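Long-range contact in aminopeptidase P; XAA-pro aminopeptidase (Streptococcus thermophilus, PDB 3IL0), which probably acts as a metal-dependent aminopeptidase of the M24B family, seen here as its creatinase/prolidase-type N-terminal domain alone: residues L20-V25 and D89-I94. Numbering follows the deposited sequence.
Sequences LDALLV and DKLETI
Asp-21 grips the backbone of 89-94 with one carboxylate oxygen. Its OD2 accepts from Glu-92 N at 2.8 Å and from Thr-93 N at 3.1 Å, the second bond nearly straight at 168°. The two N-H groups arrive on the anti side of OD2 but from opposite faces of the carboxylate plane, each about 30° out of it. An aspartate suits this place because its short side chain, with CG beside its own backbone N, presents one oxygen to two successive amides at the start of strand 93-97.

Thr-93 answers from 89-94. Its carbonyl O accepts from Asp-21 N at 2.9 Å, a bent bond, and weakly from Ala-22 N. The same Asp-21 N also reaches Thr-93 OG1 at 3.3 Å; a threonine fits because this hydroxyl, placed between backbone N and carbonyl carbon (chi1 73°), can accept there while bonding to Gly-19 O.

Apolar contact is lighter. The branched, apolar Leu-91 reaches two neighbours, its CB 3.8 Å from Asp-21 CB and its CD1 4.2 Å from Ala-22 CB. Small Ala-22 pairs with Ile-94 as a parallel bridge, and both side chains lie against Phe-45 of strand 42-47.

The two strands, parallel neighbours in the mixed sheet, thus begin side by side, and the double acceptance probably favours a charged Asp-21, whose OD1 has a long, weak ion pair with Lys-48.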
ATOM      1  N   LEU A  20       3.132   2.428  12.580  1.00 29.92           N
ATOM      2  CA  LEU A  20       2.629   3.004  11.340  1.00 28.92           C
ATOM      3  C   LEU A  20       1.100   2.937  11.298  1.00 27.83           C
ATOM      4  O   LEU A  20       0.520   1.924  11.653  1.00 26.63           O
ATOM      5  CB  LEU A  20       3.169   2.186  10.164  1.00 29.09           C
ATOM      6  CG  LEU A  20       4.692   2.197   9.857  1.00 29.61           C
ATOM      7  CD1 LEU A  20       4.946   1.172   8.717  1.00 25.76           C
ATOM      8  CD2 LEU A  20       5.206   3.587   9.502  1.00 26.69           C
ATOM      9  N   ASP A  21       0.451   4.020  10.875  1.00 27.61           N
ATOM     10  CA  ASP A  21      -0.984   3.956  10.520  1.00 26.39           C
ATOM     11  C   ASP A  21      -1.235   3.325   9.157  1.00 25.88           C
ATOM     12  O   ASP A  21      -2.368   2.864   8.855  1.00 25.66           O
ATOM     13  CB  ASP A  21      -1.549   5.349  10.485  1.00 26.86           C
ATOM     14  CG  ASP A  21      -1.475   6.013  11.832  1.00 28.18           C
ATOM     15  OD1 ASP A  21      -1.708   5.285  12.815  1.00 31.64           O
ATOM     16  OD2 ASP A  21      -1.094   7.191  11.930  1.00 30.87           O
ATOM     17  N   ALA A  22      -0.196   3.337   8.311  1.00 24.96           N
ATOM     18  CA  ALA A  22      -0.300   2.860   6.934  1.00 24.10           C
ATOM     19  C   ALA A  22       1.084   2.531   6.322  1.00 23.36           C
ATOM     20  O   ALA A  22       2.106   2.995   6.785  1.00 22.89           O
ATOM     21  CB  ALA A  22      -1.018   3.959   6.108  1.00 23.81           C
ATOM     22  N   LEU A  23       1.069   1.722   5.281  1.00 22.60           N
ATOM     23  CA  LEU A  23       2.216   1.444   4.475  1.00 22.13           C
ATOM     24  C   LEU A  23       1.819   1.516   3.021  1.00 21.92           C
ATOM     25  O   LEU A  23       0.838   0.893   2.576  1.00 20.51           O
ATOM     26  CB  LEU A  23       2.807   0.077   4.783  1.00 22.87           C
ATOM     27  CG  LEU A  23       4.197  -0.193   4.173  1.00 21.37           C
ATOM     28  CD1 LEU A  23       5.317   0.724   4.758  1.00 19.46           C
ATOM     29  CD2 LEU A  23       4.511  -1.647   4.317  1.00 21.02           C
ATOM     30  N   LEU A  24       2.562   2.316   2.285  1.00 20.84           N
ATOM     31  CA  LEU A  24       2.449   2.345   0.878  1.00 20.80           C
ATOM     32  C   LEU A  24       3.365   1.200   0.362  1.00 22.97           C
ATOM     33  O   LEU A  24       4.535   1.143   0.708  1.00 20.93           O
ATOM     34  CB  LEU A  24       2.943   3.705   0.423  1.00 20.73           C
ATOM     35  CG  LEU A  24       3.060   3.926  -1.074  1.00 21.41           C
ATOM     36  CD1 LEU A  24       1.649   4.166  -1.570  1.00 14.76           C
ATOM     37  CD2 LEU A  24       4.001   5.102  -1.455  1.00 16.45           C
ATOM     38  N   VAL A  25       2.817   0.340  -0.491  1.00 25.31           N
ATOM     39  CA  VAL A  25       3.510  -0.788  -1.097  1.00 27.30           C
ATOM     40  C   VAL A  25       3.509  -0.612  -2.622  1.00 30.31           C
ATOM     41  O   VAL A  25       2.468  -0.610  -3.246  1.00 31.83           O
ATOM     42  CB  VAL A  25       2.814  -2.135  -0.715  1.00 27.42           C
ATOM     43  CG1 VAL A  25       3.523  -3.295  -1.337  1.00 26.18           C
ATOM     44  CG2 VAL A  25       2.729  -2.262   0.821  1.00 24.96           C
ATOM     45  N   ASP A  89      -9.661   9.242   7.220  1.00 27.75           N
ATOM     46  CA  ASP A  89      -9.319   8.389   8.370  1.00 28.96           C
ATOM     47  C   ASP A  89      -8.402   9.056   9.383  1.00 29.03           C
ATOM     48  O   ASP A  89      -8.139   8.524  10.434  1.00 29.43           O
ATOM     49  CB  ASP A  89      -8.737   7.092   7.916  1.00 27.46           C
ATOM     50  CG  ASP A  89      -9.740   6.238   7.112  1.00 34.87           C
ATOM     51  OD1 ASP A  89     -10.973   6.579   7.035  1.00 40.39           O
ATOM     52  OD2 ASP A  89      -9.295   5.219   6.525  1.00 36.95           O
ATOM     53  N   LYS A  90      -7.951  10.248   9.094  1.00 31.09           N
ATOM     54  CA  LYS A  90      -7.205  11.015  10.065  1.00 32.77           C
ATOM     55  C   LYS A  90      -5.873  10.301  10.442  1.00 32.75           C
ATOM     56  O   LYS A  90      -5.517  10.216  11.610  1.00 32.73           O
ATOM     57  CB  LYS A  90      -8.088  11.226  11.304  1.00 33.94           C
ATOM     58  CG  LYS A  90      -9.155  12.353  11.154  1.00 36.67           C
ATOM     59  CD  LYS A  90     -10.446  11.981  11.814  1.00 40.33           C
ATOM     60  CE  LYS A  90     -10.529  11.953  13.351  1.00 42.93           C
ATOM     61  NZ  LYS A  90     -12.038  12.182  13.748  1.00 45.29           N
ATOM     62  N   LEU A  91      -5.144   9.780   9.469  1.00 32.62           N
ATOM     63  CA  LEU A  91      -3.968   8.956   9.786  1.00 32.51           C
ATOM     64  C   LEU A  91      -2.785   9.914   9.922  1.00 32.16           C
ATOM     65  O   LEU A  91      -2.816  10.981   9.374  1.00 33.05           O
ATOM     66  CB  LEU A  91      -3.747   7.889   8.717  1.00 32.60           C
ATOM     67  CG  LEU A  91      -4.921   6.932   8.485  1.00 32.91           C
ATOM     68  CD1 LEU A  91      -4.556   5.823   7.510  1.00 34.23           C
ATOM     69  CD2 LEU A  91      -5.386   6.303   9.792  1.00 33.40           C
ATOM     70  N   GLU A  92      -1.748   9.552  10.665  1.00 32.69           N
ATOM     71  CA  GLU A  92      -0.615  10.442  10.810  1.00 33.60           C
ATOM     72  C   GLU A  92       0.723   9.975  10.184  1.00 32.47           C
ATOM     73  O   GLU A  92       1.441  10.755   9.576  1.00 34.17           O
ATOM     74  CB  GLU A  92      -0.411  10.691  12.286  1.00 34.28           C
ATOM     75  CG  GLU A  92       0.831  11.481  12.590  1.00 39.43           C
ATOM     76  CD  GLU A  92       0.929  12.756  11.761  1.00 45.47           C
ATOM     77  OE1 GLU A  92      -0.147  13.325  11.431  1.00 53.16           O
ATOM     78  OE2 GLU A  92       2.069  13.197  11.450  1.00 49.60           O
ATOM     79  N   THR A  93       1.071   8.718  10.391  1.00 31.52           N
ATOM     80  CA  THR A  93       2.330   8.200  10.007  1.00 29.75           C
ATOM     81  C   THR A  93       2.142   7.146   8.907  1.00 28.17           C
ATOM     82  O   THR A  93       1.574   6.035   9.098  1.00 27.51           O
ATOM     83  CB  THR A  93       3.074   7.677  11.251  1.00 30.39           C
ATOM     84  OG1 THR A  93       2.475   6.466  11.682  1.00 35.32           O
ATOM     85  CG2 THR A  93       2.968   8.661  12.396  1.00 28.51           C
ATOM     86  N   ILE A  94       2.667   7.517   7.742  1.00 27.34           N
ATOM     87  CA  ILE A  94       2.624   6.716   6.522  1.00 25.65           C
ATOM     88  C   ILE A  94       4.041   6.122   6.319  1.00 24.00           C
ATOM     89  O   ILE A  94       5.043   6.832   6.225  1.00 23.48           O
ATOM     90  CB  ILE A  94       2.129   7.597   5.349  1.00 25.85           C
ATOM     91  CG1 ILE A  94       0.810   8.278   5.743  1.00 28.65           C
ATOM     92  CG2 ILE A  94       1.901   6.798   4.088  1.00 24.36           C
ATOM     93  CD1 ILE A  94       0.310   9.303   4.683  1.00 31.47           C
TER